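Local coordinates for adhesion protein (Streptococcus pseudopneumoniae 5247, PDB 7LM5) that probably captures zinc as the solute-binding protein of an ATP-binding cassette uptake system in streptococci, at residues M16-S21 with V66-S71; K91-S96 with D142-V147; A49-S54 with H72-W77; E136-A141 with T154-A159; L128-A133 with Q167-K172. The protein carries 1 engineered substitution. All coordinates share one frame; numbering follows the deposited sequence.

Contact 1. Residues M16-S21 with V66-S71; sequences MKIVTS and VFVYHS
Val-66 opens the parallel pairing of strands 66-69 and 17-20: its N donates to Lys-17 O at 3.3 Å, and its O accepts from Val-19 N at 3.0 Å. Its CG2, anti to the carbonyl carbon, lies 3.9 Å from Met-16 SD, while its CB rests alongside Ile-18 CG1. Phe-67 leaves by the other face of the sheet, next to Val-19, and its CD1 comes obliquely to within 3.2 Å of Val-19 O. Val-19 O also takes Val-68 N at 3.0 Å, and Val-68 CG2 meets Ile-18 CG2 at 4.1 Å on the face covered by helix 23-33. Val-68 O then receives a weak bond from Ser-21 N. At the strand end, Tyr-69 CA sits 3.6 Å from Ser-21 OG, whose polar partner is Glu-75. These are the two inner strands of a four-stranded parallel sheet. Main-chain bonds thus satisfy the buried polar atoms between the strands, leaving the side chains to supply apolar packing on both faces.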
# COMPACT_ATOMS: atom_id res chain seq x y z
N MET A 16 18.55 -1.84 -16.90
CA MET A 16 18.52 -0.67 -16.03
C MET A 16 18.65 -1.09 -14.57
O MET A 16 18.12 -2.12 -14.16
CB MET A 16 17.22 0.11 -16.22
CG MET A 16 17.06 0.77 -17.58
SD MET A 16 15.64 1.88 -17.64
CE MET A 16 14.30 0.76 -17.24
N LYS A 17 19.37 -0.27 -13.80
CA LYS A 17 19.46 -0.45 -12.36
C LYS A 17 18.31 0.33 -11.72
O LYS A 17 18.36 1.56 -11.64
CB LYS A 17 20.81 0.01 -11.83
CG LYS A 17 21.98 -0.84 -12.31
CD LYS A 17 23.31 -0.29 -11.81
CE LYS A 17 23.56 1.11 -12.34
NZ LYS A 17 24.86 1.65 -11.86
N ILE A 18 17.28 -0.38 -11.28
CA ILE A 18 16.07 0.22 -10.74
C ILE A 18 16.03 -0.03 -9.24
O ILE A 18 16.24 -1.16 -8.78
CB ILE A 18 14.81 -0.34 -11.42
CG1 ILE A 18 14.92 -0.20 -12.94
CG2 ILE A 18 13.56 0.38 -10.91
CD1 ILE A 18 13.77 -0.83 -13.69
N VAL A 19 15.76 1.03 -8.47
CA VAL A 19 15.64 0.95 -7.02
C VAL A 19 14.24 1.40 -6.63
O VAL A 19 13.72 2.38 -7.17
CB VAL A 19 16.72 1.80 -6.31
CG1 VAL A 19 16.68 1.56 -4.82
CG2 VAL A 19 18.10 1.47 -6.86
N THR A 20 13.64 0.69 -5.68
CA THR A 20 12.26 0.92 -5.28
C THR A 20 12.18 1.29 -3.81
O THR A 20 13.08 0.99 -3.01
CB THR A 20 11.40 -0.32 -5.55
OG1 THR A 20 11.98 -1.46 -4.90
CG2 THR A 20 11.31 -0.59 -7.05
N SER A 21 11.13 2.00 -3.42
CA SER A 21 11.00 2.55 -2.05
C SER A 21 10.61 1.49 -1.01
O SER A 21 11.25 1.43 0.01
CB SER A 21 10.00 3.64 -2.07
OG SER A 21 8.80 3.14 -2.60
N VAL A 66 16.93 4.37 -12.53
CA VAL A 66 15.53 4.70 -12.25
C VAL A 66 15.26 4.46 -10.77
O VAL A 66 15.68 3.44 -10.21
CB VAL A 66 14.57 3.86 -13.12
CG1 VAL A 66 13.13 4.09 -12.70
CG2 VAL A 66 14.75 4.19 -14.60
N PHE A 67 14.57 5.41 -10.14
CA PHE A 67 14.06 5.25 -8.79
C PHE A 67 12.56 5.45 -8.80
O PHE A 67 12.07 6.48 -9.27
CB PHE A 67 14.72 6.24 -7.82
CG PHE A 67 14.10 6.25 -6.45
CD1 PHE A 67 14.24 5.16 -5.60
CD2 PHE A 67 13.36 7.34 -6.02
CE1 PHE A 67 13.65 5.17 -4.35
CE2 PHE A 67 12.78 7.35 -4.77
CZ PHE A 67 12.92 6.27 -3.93
N VAL A 68 11.83 4.46 -8.28
CA VAL A 68 10.37 4.48 -8.28
C VAL A 68 9.89 4.50 -6.84
O VAL A 68 10.33 3.69 -6.01
CB VAL A 68 9.79 3.26 -9.02
CG1 VAL A 68 8.30 3.44 -9.26
CG2 VAL A 68 10.52 3.04 -10.34
N TYR A 69 8.99 5.43 -6.53
CA TYR A 69 8.34 5.51 -5.23
C TYR A 69 6.83 5.63 -5.44
O TYR A 69 6.36 5.92 -6.54
CB TYR A 69 8.88 6.67 -4.39
CG TYR A 69 8.47 8.05 -4.87
CD1 TYR A 69 9.12 8.66 -5.93
CD2 TYR A 69 7.44 8.74 -4.24
CE1 TYR A 69 8.76 9.92 -6.36
CE2 TYR A 69 7.07 10.00 -4.67
CZ TYR A 69 7.73 10.59 -5.73
OH TYR A 69 7.36 11.84 -6.16
N HIS A 70 6.09 5.41 -4.36
CA HIS A 70 4.63 5.36 -4.44
C HIS A 70 4.02 6.74 -4.66
O HIS A 70 3.44 7.00 -5.72
CB HIS A 70 4.05 4.72 -3.18
CG HIS A 70 2.56 4.64 -3.17
ND1 HIS A 70 1.84 4.08 -4.20
CD2 HIS A 70 1.65 5.05 -2.26
CE1 HIS A 70 0.55 4.15 -3.93
NE2 HIS A 70 0.41 4.73 -2.75
N SER A 71 4.13 7.61 -3.67
CA SER A 71 3.44 8.90 -3.72
C SER A 71 4.14 9.88 -2.79
O SER A 71 4.82 9.49 -1.84
CB SER A 71 1.96 8.76 -3.33
OG SER A 71 1.32 10.01 -3.32

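Contact 2. Residues K91-S96 with D142-V147; sequences KVLEAS and DKLSEV. With ZN (zinc ion), chain E.
Leu-93 and Lys-143 overlap flank to flank, each heading for the other's backbone. Leu-93 CD1 rests 3.7 Å from Lys-143 CB near the root of the lysine, and the lysine CD in turn passes 4.0 Å from Leu-93 CB. Extended torsions up to chi3 bring Lys-143 CE 3.2 Å from Glu-94 O, a carbon-to-carbonyl approach, and the bend at chi4 (-63°) then turns NZ off to its salt bridge with Glu-97. The same head-to-tail overlap recurs one helical turn on, where Lys-91 CD touches Val-147 CG2 at 3.7 Å. Leu-144 points its CB away from the strand, yet its CD2 returns to meet Leu-93 CD1 at 4.2 Å. In the fold, this is an alpha/beta layer packing: strand 91-94 is outermost in its parallel sheet, and its axis makes 160° with that of segment 142-147 of helix 130-147, 9.8 Å away. Glu-94 heads away from the helix. Its CG is anti to the backbone N (chi1 -171°) and the chain beyond is extended, carrying the carboxylate out to a zinc ion. The metal is held by both oxygens, OE2 of Glu-94 at 2.2 Å and OE1 of Glu-94 at 2.4 Å, together with His-72 and two waters.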
# COMPACT_ATOMS: atom_id res chain seq x y z
N LYS A 91 16.35 8.94 -12.91
CA LYS A 91 15.03 9.45 -13.26
C LYS A 91 14.05 8.97 -12.19
O LYS A 91 13.72 7.79 -12.12
CB LYS A 91 14.61 8.98 -14.65
CG LYS A 91 15.42 9.61 -15.76
CD LYS A 91 14.79 9.39 -17.12
CE LYS A 91 15.42 10.29 -18.17
NZ LYS A 91 15.26 11.73 -17.82
N VAL A 92 13.62 9.90 -11.34
CA VAL A 92 12.69 9.58 -10.26
C VAL A 92 11.28 9.49 -10.83
O VAL A 92 10.82 10.39 -11.53
CB VAL A 92 12.78 10.63 -9.14
CG1 VAL A 92 12.02 10.16 -7.91
CG2 VAL A 92 14.24 10.92 -8.81
N LEU A 93 10.60 8.39 -10.52
CA LEU A 93 9.25 8.13 -11.03
C LEU A 93 8.29 7.96 -9.86
O LEU A 93 8.53 7.13 -8.97
CB LEU A 93 9.22 6.89 -11.92
CG LEU A 93 10.24 6.79 -13.05
CD1 LEU A 93 10.02 5.51 -13.85
CD2 LEU A 93 10.17 8.01 -13.97
N GLU A 94 7.21 8.73 -9.86
CA GLU A 94 6.15 8.59 -8.87
C GLU A 94 5.13 7.59 -9.42
O GLU A 94 4.40 7.89 -10.37
CB GLU A 94 5.50 9.95 -8.59
CG GLU A 94 4.54 9.95 -7.42
CD GLU A 94 3.98 11.33 -7.14
OE1 GLU A 94 4.23 12.24 -7.95
OE2 GLU A 94 3.31 11.51 -6.10
N ALA A 95 5.08 6.40 -8.81
CA ALA A 95 4.29 5.30 -9.35
C ALA A 95 2.79 5.58 -9.36
O ALA A 95 2.06 4.94 -10.12
CB ALA A 95 4.57 4.02 -8.57
N SER A 96 2.31 6.52 -8.55
CA SER A 96 0.89 6.81 -8.45
C SER A 96 0.53 8.19 -8.98
O SER A 96 -0.50 8.75 -8.59
CB SER A 96 0.42 6.66 -7.00
OG SER A 96 1.00 7.65 -6.18
N ASP A 142 3.97 2.53 -18.06
CA ASP A 142 4.03 3.69 -18.94
C ASP A 142 5.30 4.50 -18.70
O ASP A 142 5.99 4.89 -19.65
CB ASP A 142 2.79 4.57 -18.75
CG ASP A 142 1.53 3.90 -19.23
OD1 ASP A 142 1.62 2.99 -20.09
OD2 ASP A 142 0.43 4.29 -18.76
N LYS A 143 5.63 4.76 -17.43
CA LYS A 143 6.81 5.57 -17.13
C LYS A 143 8.10 4.82 -17.45
O LYS A 143 9.09 5.45 -17.84
CB LYS A 143 6.79 6.00 -15.66
CG LYS A 143 5.67 6.98 -15.33
CD LYS A 143 5.81 7.50 -13.90
CE LYS A 143 4.65 8.42 -13.53
NZ LYS A 143 4.60 9.65 -14.36
N LEU A 144 8.12 3.50 -17.28
CA LEU A 144 9.28 2.73 -17.72
C LEU A 144 9.40 2.73 -19.23
O LEU A 144 10.52 2.63 -19.76
CB LEU A 144 9.20 1.29 -17.19
CG LEU A 144 9.49 1.08 -15.70
CD1 LEU A 144 9.46 -0.40 -15.36
CD2 LEU A 144 10.83 1.70 -15.33
N SER A 145 8.28 2.84 -19.95
CA SER A 145 8.32 2.91 -21.40
C SER A 145 8.80 4.26 -21.90
O SER A 145 9.31 4.35 -23.03
CB SER A 145 6.94 2.60 -21.98
OG SER A 145 6.50 1.32 -21.56
N GLU A 146 8.65 5.32 -21.10
CA GLU A 146 9.18 6.62 -21.48
C GLU A 146 10.68 6.74 -21.25
O GLU A 146 11.32 7.61 -21.85
CB GLU A 146 8.45 7.73 -20.71
CG GLU A 146 6.94 7.71 -20.86
CD GLU A 146 6.25 8.79 -20.05
OE1 GLU A 146 5.44 9.54 -20.63
OE2 GLU A 146 6.52 8.89 -18.83
N VAL A 147 11.24 5.87 -20.41
CA VAL A 147 12.67 5.89 -20.11
C VAL A 147 13.39 4.82 -20.93
O VAL A 147 14.52 5.03 -21.38
CB VAL A 147 12.91 5.68 -18.60
CG1 VAL A 147 14.39 5.66 -18.28
CG2 VAL A 147 12.20 6.77 -17.80
ZN ZN E . 3.02 13.63 -6.38
O HOH W 1 5.03 14.20 -6.01
O HOH W 2 1.19 12.89 -7.08

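Contact 3. Residues A49-S54 with H72-W77; sequences ASFEPS and HTLESW. Engineered in segment 49-54: Ala-49 (natural residue His). With ZN (zinc ion), chain E.
Glu-75, whose CG touches Phe-51 CE1 at 4.4 Å, has its OE2 gripped by Ser-21 OG and more weakly by His-70 N, while Ser-71 N bonds to OE1. It is the centre of an inverse gamma turn in the loop after strand 66-69, which faces the loop leading into helix 55-62. Trp-77 is sandwiched here. Pro-53 lies over one face of the indole in a CH-pi contact, with CG 3.5 Å from the centroid of the six-membered ring and 4° off its normal, and Glu-75 CB lies over the opposite face toward the rim. The poorly ordered Phe-51 crosses Trp-77 and Leu-74 each at about a right angle: its CB approaches Trp-77 NE1 at 3.7 Å, and its CZ meets Leu-74 CD1 at 3.6 Å. The engineered Ala-49 places its N above one face of the phenylalanine ring. Trp-77 NE1 is buried without a polar partner. At the start of 72-77, His-72 ND1 binds a zinc ion at 2.2 Å.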
# COMPACT_ATOMS: atom_id res chain seq x y z
N ALA A 49 7.06 3.21 7.65
CA ALA A 49 6.49 3.97 8.76
C ALA A 49 7.40 5.13 9.15
O ALA A 49 7.05 6.30 8.96
CB ALA A 49 6.26 3.06 9.96
N SER A 50 8.58 4.81 9.69
CA SER A 50 9.54 5.85 10.02
C SER A 50 10.22 6.40 8.78
O SER A 50 10.54 7.59 8.72
CB SER A 50 10.58 5.31 11.00
OG SER A 50 11.24 4.17 10.47
N PHE A 51 10.44 5.55 7.77
CA PHE A 51 11.03 5.93 6.48
C PHE A 51 12.40 6.55 6.76
O PHE A 51 13.16 5.99 7.56
CB PHE A 51 10.05 6.80 5.71
CG PHE A 51 8.81 6.07 5.27
CD1 PHE A 51 8.87 5.13 4.26
CD2 PHE A 51 7.59 6.33 5.87
CE1 PHE A 51 7.74 4.45 3.85
CE2 PHE A 51 6.45 5.65 5.46
CZ PHE A 51 6.53 4.72 4.45
N GLU A 52 12.74 7.69 6.14
CA GLU A 52 14.05 8.32 6.25
C GLU A 52 15.14 7.31 5.89
O GLU A 52 15.82 6.79 6.77
CB GLU A 52 14.27 8.87 7.66
CG GLU A 52 13.25 9.90 8.09
CD GLU A 52 13.35 10.25 9.55
OE1 GLU A 52 14.25 9.71 10.24
OE2 GLU A 52 12.53 11.06 10.03
N PRO A 53 15.32 7.02 4.60
CA PRO A 53 16.31 6.01 4.21
C PRO A 53 17.72 6.43 4.60
O PRO A 53 18.01 7.60 4.85
CB PRO A 53 16.16 5.93 2.68
CG PRO A 53 15.50 7.22 2.29
CD PRO A 53 14.61 7.58 3.44
N SER A 54 18.60 5.43 4.66
CA SER A 54 19.96 5.64 5.14
C SER A 54 20.74 6.53 4.18
O SER A 54 20.27 6.91 3.11
CB SER A 54 20.66 4.29 5.32
OG SER A 54 20.84 3.64 4.08
N HIS A 72 3.96 11.17 -3.09
CA HIS A 72 4.47 12.20 -2.20
C HIS A 72 3.72 12.24 -0.88
O HIS A 72 4.23 12.81 0.09
CB HIS A 72 4.40 13.57 -2.88
CG HIS A 72 3.01 14.06 -3.13
ND1 HIS A 72 2.32 13.78 -4.29
CD2 HIS A 72 2.18 14.81 -2.37
CE1 HIS A 72 1.12 14.34 -4.23
NE2 HIS A 72 1.01 14.97 -3.07
N THR A 73 2.53 11.65 -0.82
CA THR A 73 1.77 11.54 0.42
C THR A 73 2.29 10.43 1.33
O THR A 73 1.79 10.29 2.45
CB THR A 73 0.29 11.30 0.11
OG1 THR A 73 0.14 10.09 -0.64
CG2 THR A 73 -0.28 12.46 -0.69
N LEU A 74 3.25 9.64 0.87
CA LEU A 74 3.85 8.59 1.70
C LEU A 74 5.34 8.85 1.86
O LEU A 74 5.78 9.31 2.92
CB LEU A 74 3.60 7.21 1.09
CG LEU A 74 4.09 6.02 1.92
CD1 LEU A 74 3.37 5.98 3.26
CD2 LEU A 74 3.88 4.72 1.16
N GLU A 75 6.13 8.54 0.83
CA GLU A 75 7.56 8.82 0.84
C GLU A 75 7.75 10.31 0.59
O GLU A 75 8.06 10.77 -0.51
CB GLU A 75 8.29 7.98 -0.21
CG GLU A 75 8.07 6.48 -0.09
CD GLU A 75 6.89 5.99 -0.91
OE1 GLU A 75 6.00 6.81 -1.23
OE2 GLU A 75 6.85 4.79 -1.24
N SER A 76 7.56 11.10 1.66
CA SER A 76 7.71 12.54 1.55
C SER A 76 9.15 12.95 1.28
O SER A 76 9.40 14.00 0.69
CB SER A 76 7.20 13.22 2.82
OG SER A 76 5.82 12.94 3.03
N TRP A 77 10.11 12.12 1.70
CA TRP A 77 11.52 12.40 1.46
C TRP A 77 11.90 12.32 -0.02
O TRP A 77 12.98 12.80 -0.39
CB TRP A 77 12.39 11.44 2.26
CG TRP A 77 12.02 10.00 2.06
CD1 TRP A 77 11.13 9.27 2.80
CD2 TRP A 77 12.53 9.12 1.06
NE1 TRP A 77 11.06 7.99 2.31
CE2 TRP A 77 11.91 7.87 1.25
CE3 TRP A 77 13.46 9.26 0.02
CZ2 TRP A 77 12.18 6.77 0.44
CZ3 TRP A 77 13.73 8.16 -0.78
CH2 TRP A 77 13.09 6.94 -0.57
ZN ZN E . 3.02 13.63 -6.38
O HOH W 1 5.03 14.20 -6.01
O HOH W 2 1.19 12.89 -7.08

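Contact 4. Residues E136-A141 with T154-A159; sequences EAQIIA and TYQKNA
Helices 130-147 and 152-178 form an antiparallel helical hairpin, and the segments 136-141 and 154-159 are a closely packed part of it, with axes 8.8 Å apart. Alanines allow this closeness. Ala-141 CB lies 3.6 Å from Ala-159 CB and 3.4 Å from Tyr-155 O, and Ala-159 CB is also 3.8 Å from Ala-137 O. Tyr-155 sets its CB against Ala-141 CB at 3.9 Å, but its ring leads away, and its hydroxyl is hydrogen-bonded to Asp-148, a residue of a zinc site. To one side of the alanine seam, two glutamines reach across the groove. Gln-156 is bent at its second torsion (chi2 -67°), as is Gln-138, and the two side chains cross at about a right angle while their amides end up nearly coplanar, 14° apart. Asp-142 OD1 accepts from Gln-156 NE2, which helps set the rotation of that amide, and weakly from Gln-138 NE2. With its NH2 thus engaged, Gln-156 has its carbonyl oxygen turned to the other helix. Helix 23-33 packs on the same region through Val-32, which touches Ala-141. The bond between the glutamines is short and straight: Gln-138 NE2 donates to a lone pair of Gln-156 OE1 in the carbonyl plane, at 2.6 Å and 171°.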
# COMPACT_ATOMS: atom_id res chain seq x y z
N GLU A 136 -1.80 1.26 -10.74
CA GLU A 136 -0.44 1.71 -10.46
C GLU A 136 0.59 0.93 -11.27
O GLU A 136 1.63 1.49 -11.64
CB GLU A 136 -0.15 1.58 -8.96
CG GLU A 136 1.11 2.31 -8.52
CD GLU A 136 1.21 2.42 -7.01
OE1 GLU A 136 0.40 1.78 -6.31
OE2 GLU A 136 2.10 3.15 -6.52
N ALA A 137 0.31 -0.35 -11.56
CA ALA A 137 1.22 -1.11 -12.41
C ALA A 137 1.21 -0.61 -13.84
O ALA A 137 2.22 -0.73 -14.55
CB ALA A 137 0.85 -2.60 -12.37
N GLN A 138 0.09 -0.04 -14.29
CA GLN A 138 0.04 0.53 -15.63
C GLN A 138 0.84 1.82 -15.72
O GLN A 138 1.52 2.07 -16.72
CB GLN A 138 -1.42 0.77 -16.04
CG GLN A 138 -1.58 1.38 -17.43
CD GLN A 138 -0.96 0.52 -18.51
OE1 GLN A 138 -1.26 -0.67 -18.62
NE2 GLN A 138 -0.08 1.11 -19.31
N ILE A 139 0.77 2.65 -14.68
CA ILE A 139 1.56 3.88 -14.65
C ILE A 139 3.05 3.55 -14.63
O ILE A 139 3.86 4.21 -15.30
CB ILE A 139 1.16 4.74 -13.44
CG1 ILE A 139 -0.32 5.11 -13.52
CG2 ILE A 139 2.02 5.99 -13.36
CD1 ILE A 139 -0.80 5.92 -12.34
N ILE A 140 3.44 2.53 -13.86
CA ILE A 140 4.83 2.10 -13.83
C ILE A 140 5.27 1.61 -15.20
O ILE A 140 6.37 1.91 -15.66
CB ILE A 140 5.03 1.03 -12.74
CG1 ILE A 140 4.81 1.64 -11.35
CG2 ILE A 140 6.41 0.41 -12.84
CD1 ILE A 140 4.80 0.62 -10.23
N ALA A 141 4.41 0.84 -15.87
CA ALA A 141 4.73 0.37 -17.21
C ALA A 141 4.83 1.53 -18.20
O ALA A 141 5.68 1.51 -19.10
CB ALA A 141 3.69 -0.65 -17.68
N THR A 154 7.09 -4.95 -23.67
CA THR A 154 7.21 -5.91 -22.59
C THR A 154 6.63 -5.36 -21.29
O THR A 154 5.99 -6.09 -20.53
CB THR A 154 8.68 -6.31 -22.39
OG1 THR A 154 9.21 -6.81 -23.62
CG2 THR A 154 8.79 -7.39 -21.32
N TYR A 155 6.84 -4.07 -21.03
CA TYR A 155 6.27 -3.45 -19.84
C TYR A 155 4.75 -3.45 -19.89
O TYR A 155 4.08 -3.75 -18.89
CB TYR A 155 6.80 -2.02 -19.68
CG TYR A 155 8.30 -1.93 -19.56
CD1 TYR A 155 9.00 -2.83 -18.76
CD2 TYR A 155 9.02 -0.97 -20.24
CE1 TYR A 155 10.38 -2.75 -18.64
CE2 TYR A 155 10.40 -0.88 -20.13
CZ TYR A 155 11.07 -1.78 -19.33
OH TYR A 155 12.44 -1.70 -19.22
N GLN A 156 4.18 -3.11 -21.05
CA GLN A 156 2.72 -3.08 -21.18
C GLN A 156 2.13 -4.48 -21.10
O GLN A 156 1.07 -4.68 -20.49
CB GLN A 156 2.32 -2.40 -22.49
CG GLN A 156 2.87 -0.99 -22.66
CD GLN A 156 2.27 0.00 -21.68
OE1 GLN A 156 1.26 -0.27 -21.04
NE2 GLN A 156 2.91 1.16 -21.56
N LYS A 157 2.79 -5.46 -21.72
CA LYS A 157 2.27 -6.83 -21.72
C LYS A 157 2.31 -7.43 -20.32
O LYS A 157 1.38 -8.14 -19.92
CB LYS A 157 3.07 -7.68 -22.70
CG LYS A 157 2.59 -9.12 -22.84
CD LYS A 157 3.05 -9.71 -24.16
CE LYS A 157 3.29 -11.21 -24.05
NZ LYS A 157 4.43 -11.51 -23.14
N ASN A 158 3.37 -7.15 -19.55
CA ASN A 158 3.42 -7.61 -18.17
C ASN A 158 2.41 -6.87 -17.30
O ASN A 158 1.86 -7.46 -16.36
CB ASN A 158 4.83 -7.43 -17.60
CG ASN A 158 5.83 -8.37 -18.24
OD1 ASN A 158 5.49 -9.48 -18.65
ND2 ASN A 158 7.08 -7.93 -18.32
N ALA A 159 2.16 -5.59 -17.59
CA ALA A 159 1.20 -4.83 -16.80
C ALA A 159 -0.23 -5.31 -17.06
O ALA A 159 -1.03 -5.42 -16.13
CB ALA A 159 1.32 -3.34 -17.11

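Contact 5. Residues L128-A133 with Q167-K172; sequences LDPEKA and QELTKK
Two torsions of Glu-131, chi1 at -150° and a bend at chi2 of 82°, fold its carboxylate across to helix 152-178, where OE1 lies 3.6 Å from Thr-170 OG1 and 3.8 Å from Gln-167 CG. Neither approach is a hydrogen bond. Thr-170 holds OG1 beside its own backbone N, and that hydroxyl is hydrogen-bonded to Ala-166 O one turn back along the helix. The Glu-131 side chain passes slantwise over that of Gln-167, with the carboxylate and amide planes 29° apart. Next to them, Pro-130 presents its ring to the same helix: CB stands 3.3 Å from Thr-170 OG1, and CG meets Leu-169 CD2 at 4.4 Å. Helix 273-288 closes over this apolar patch, with Met-281 touching both Pro-130 and Leu-169. The contact thus packs the first turn of helix 130-147 against the long helix 152-178. Asp-129 is the N-cap of that first turn, its OD1 accepting from Glu-131 N at 3.2 Å from above the carboxylate plane, which ties down the backbone of the glutamate. Its OD2 makes a salt bridge to Arg-198 of helix 193-198. On helix 152-178, Glu-168 belongs to a zinc site together with Lys-164.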
# COMPACT_ATOMS: atom_id res chain seq x y z
N LEU A 128 -3.69 -1.67 -1.63
CA LEU A 128 -4.49 -2.77 -1.10
C LEU A 128 -5.82 -2.93 -1.83
O LEU A 128 -6.54 -3.91 -1.57
CB LEU A 128 -4.73 -2.57 0.39
CG LEU A 128 -3.44 -2.61 1.21
CD1 LEU A 128 -3.71 -2.39 2.69
CD2 LEU A 128 -2.72 -3.94 1.00
N ASP A 129 -6.18 -2.00 -2.72
CA ASP A 129 -7.30 -2.19 -3.62
C ASP A 129 -6.81 -2.90 -4.87
O ASP A 129 -5.94 -2.35 -5.57
CB ASP A 129 -7.93 -0.85 -3.98
CG ASP A 129 -9.20 -0.99 -4.82
OD1 ASP A 129 -9.57 -2.13 -5.19
OD2 ASP A 129 -9.82 0.05 -5.12
N PRO A 130 -7.30 -4.10 -5.19
CA PRO A 130 -6.80 -4.80 -6.38
C PRO A 130 -6.95 -4.00 -7.66
O PRO A 130 -6.08 -4.08 -8.54
CB PRO A 130 -7.64 -6.08 -6.41
CG PRO A 130 -8.05 -6.29 -4.99
CD PRO A 130 -8.26 -4.92 -4.42
N GLU A 131 -8.02 -3.23 -7.79
CA GLU A 131 -8.21 -2.41 -8.98
C GLU A 131 -7.16 -1.30 -9.05
O GLU A 131 -6.54 -1.10 -10.10
CB GLU A 131 -9.62 -1.81 -8.99
CG GLU A 131 -10.20 -1.58 -10.37
CD GLU A 131 -10.81 -2.83 -10.98
OE1 GLU A 131 -10.54 -3.94 -10.47
OE2 GLU A 131 -11.57 -2.71 -11.96
N LYS A 132 -6.95 -0.59 -7.95
CA LYS A 132 -5.97 0.49 -7.93
C LYS A 132 -4.54 -0.03 -7.96
O LYS A 132 -3.63 0.70 -8.38
CB LYS A 132 -6.18 1.37 -6.69
CG LYS A 132 -7.39 2.28 -6.80
CD LYS A 132 -7.62 3.05 -5.51
CE LYS A 132 -8.55 4.22 -5.74
NZ LYS A 132 -9.79 3.81 -6.46
N ALA A 133 -4.30 -1.27 -7.52
CA ALA A 133 -2.98 -1.87 -7.69
C ALA A 133 -2.66 -2.08 -9.16
O ALA A 133 -1.53 -1.82 -9.60
CB ALA A 133 -2.90 -3.19 -6.93
N GLN A 167 -8.16 -7.84 -11.71
CA GLN A 167 -9.60 -7.70 -11.94
C GLN A 167 -10.32 -9.02 -11.72
O GLN A 167 -11.50 -9.03 -11.35
CB GLN A 167 -9.86 -7.16 -13.34
CG GLN A 167 -9.36 -5.74 -13.55
CD GLN A 167 -9.51 -5.26 -14.98
OE1 GLN A 167 -9.82 -6.04 -15.88
NE2 GLN A 167 -9.29 -3.97 -15.20
N GLU A 168 -9.64 -10.15 -11.96
CA GLU A 168 -10.22 -11.45 -11.64
C GLU A 168 -10.20 -11.72 -10.14
O GLU A 168 -11.06 -12.44 -9.63
CB GLU A 168 -9.49 -12.55 -12.39
CG GLU A 168 -9.71 -12.50 -13.89
CD GLU A 168 -8.66 -13.26 -14.67
OE1 GLU A 168 -7.83 -13.95 -14.04
OE2 GLU A 168 -8.65 -13.14 -15.91
N LEU A 169 -9.22 -11.15 -9.43
CA LEU A 169 -9.23 -11.25 -7.97
C LEU A 169 -10.38 -10.44 -7.38
O LEU A 169 -10.97 -10.84 -6.37
CB LEU A 169 -7.89 -10.77 -7.41
CG LEU A 169 -7.76 -10.79 -5.89
CD1 LEU A 169 -8.01 -12.20 -5.38
CD2 LEU A 169 -6.39 -10.29 -5.45
N THR A 170 -10.70 -9.30 -7.99
CA THR A 170 -11.83 -8.50 -7.51
C THR A 170 -13.15 -9.21 -7.77
O THR A 170 -14.01 -9.29 -6.89
CB THR A 170 -11.81 -7.12 -8.19
OG1 THR A 170 -10.55 -6.48 -7.94
CG2 THR A 170 -12.93 -6.25 -7.64
N LYS A 171 -13.32 -9.74 -8.99
CA LYS A 171 -14.55 -10.47 -9.31
C LYS A 171 -14.71 -11.71 -8.44
O LYS A 171 -15.84 -12.17 -8.22
CB LYS A 171 -14.56 -10.88 -10.78
CG LYS A 171 -15.00 -9.78 -11.74
CD LYS A 171 -15.13 -10.33 -13.16
CE LYS A 171 -15.73 -9.30 -14.10
NZ LYS A 171 -15.85 -9.84 -15.49
N LYS A 172 -13.61 -12.27 -7.94
CA LYS A 172 -13.70 -13.47 -7.11
C LYS A 172 -14.22 -13.15 -5.72
O LYS A 172 -15.05 -13.88 -5.17
CB LYS A 172 -12.34 -14.16 -7.04
CG LYS A 172 -12.29 -15.35 -6.10
CD LYS A 172 -10.90 -15.96 -6.05
CE LYS A 172 -10.82 -17.08 -5.03
NZ LYS A 172 -9.48 -17.73 -5.01

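How the contacts relate
Contacts 1 and 2 share a sheet, strand 66-69 lying between 17-20 and 91-94, and Tyr-69 O lies 2.6 Å from Ala-95 N. Contact 3 adjoins contact 1, with Phe-67 CZ 3.4 Å from Trp-77 CH2. Contacts 2 and 3 meet at one zinc ion, to which they bring Glu-94 and His-72, although their centres are about 19 Å apart; this site is distinct from that of His-125, His-189 and Glu-264. Contacts 4 and 5 lie along the same helix pair, centres about 16 Å apart, with contact 4 nested inside the loop closed by contact 5. His-70 ND1, 2.5 Å from Glu-136 OE2, ties contact 1 to contact 4.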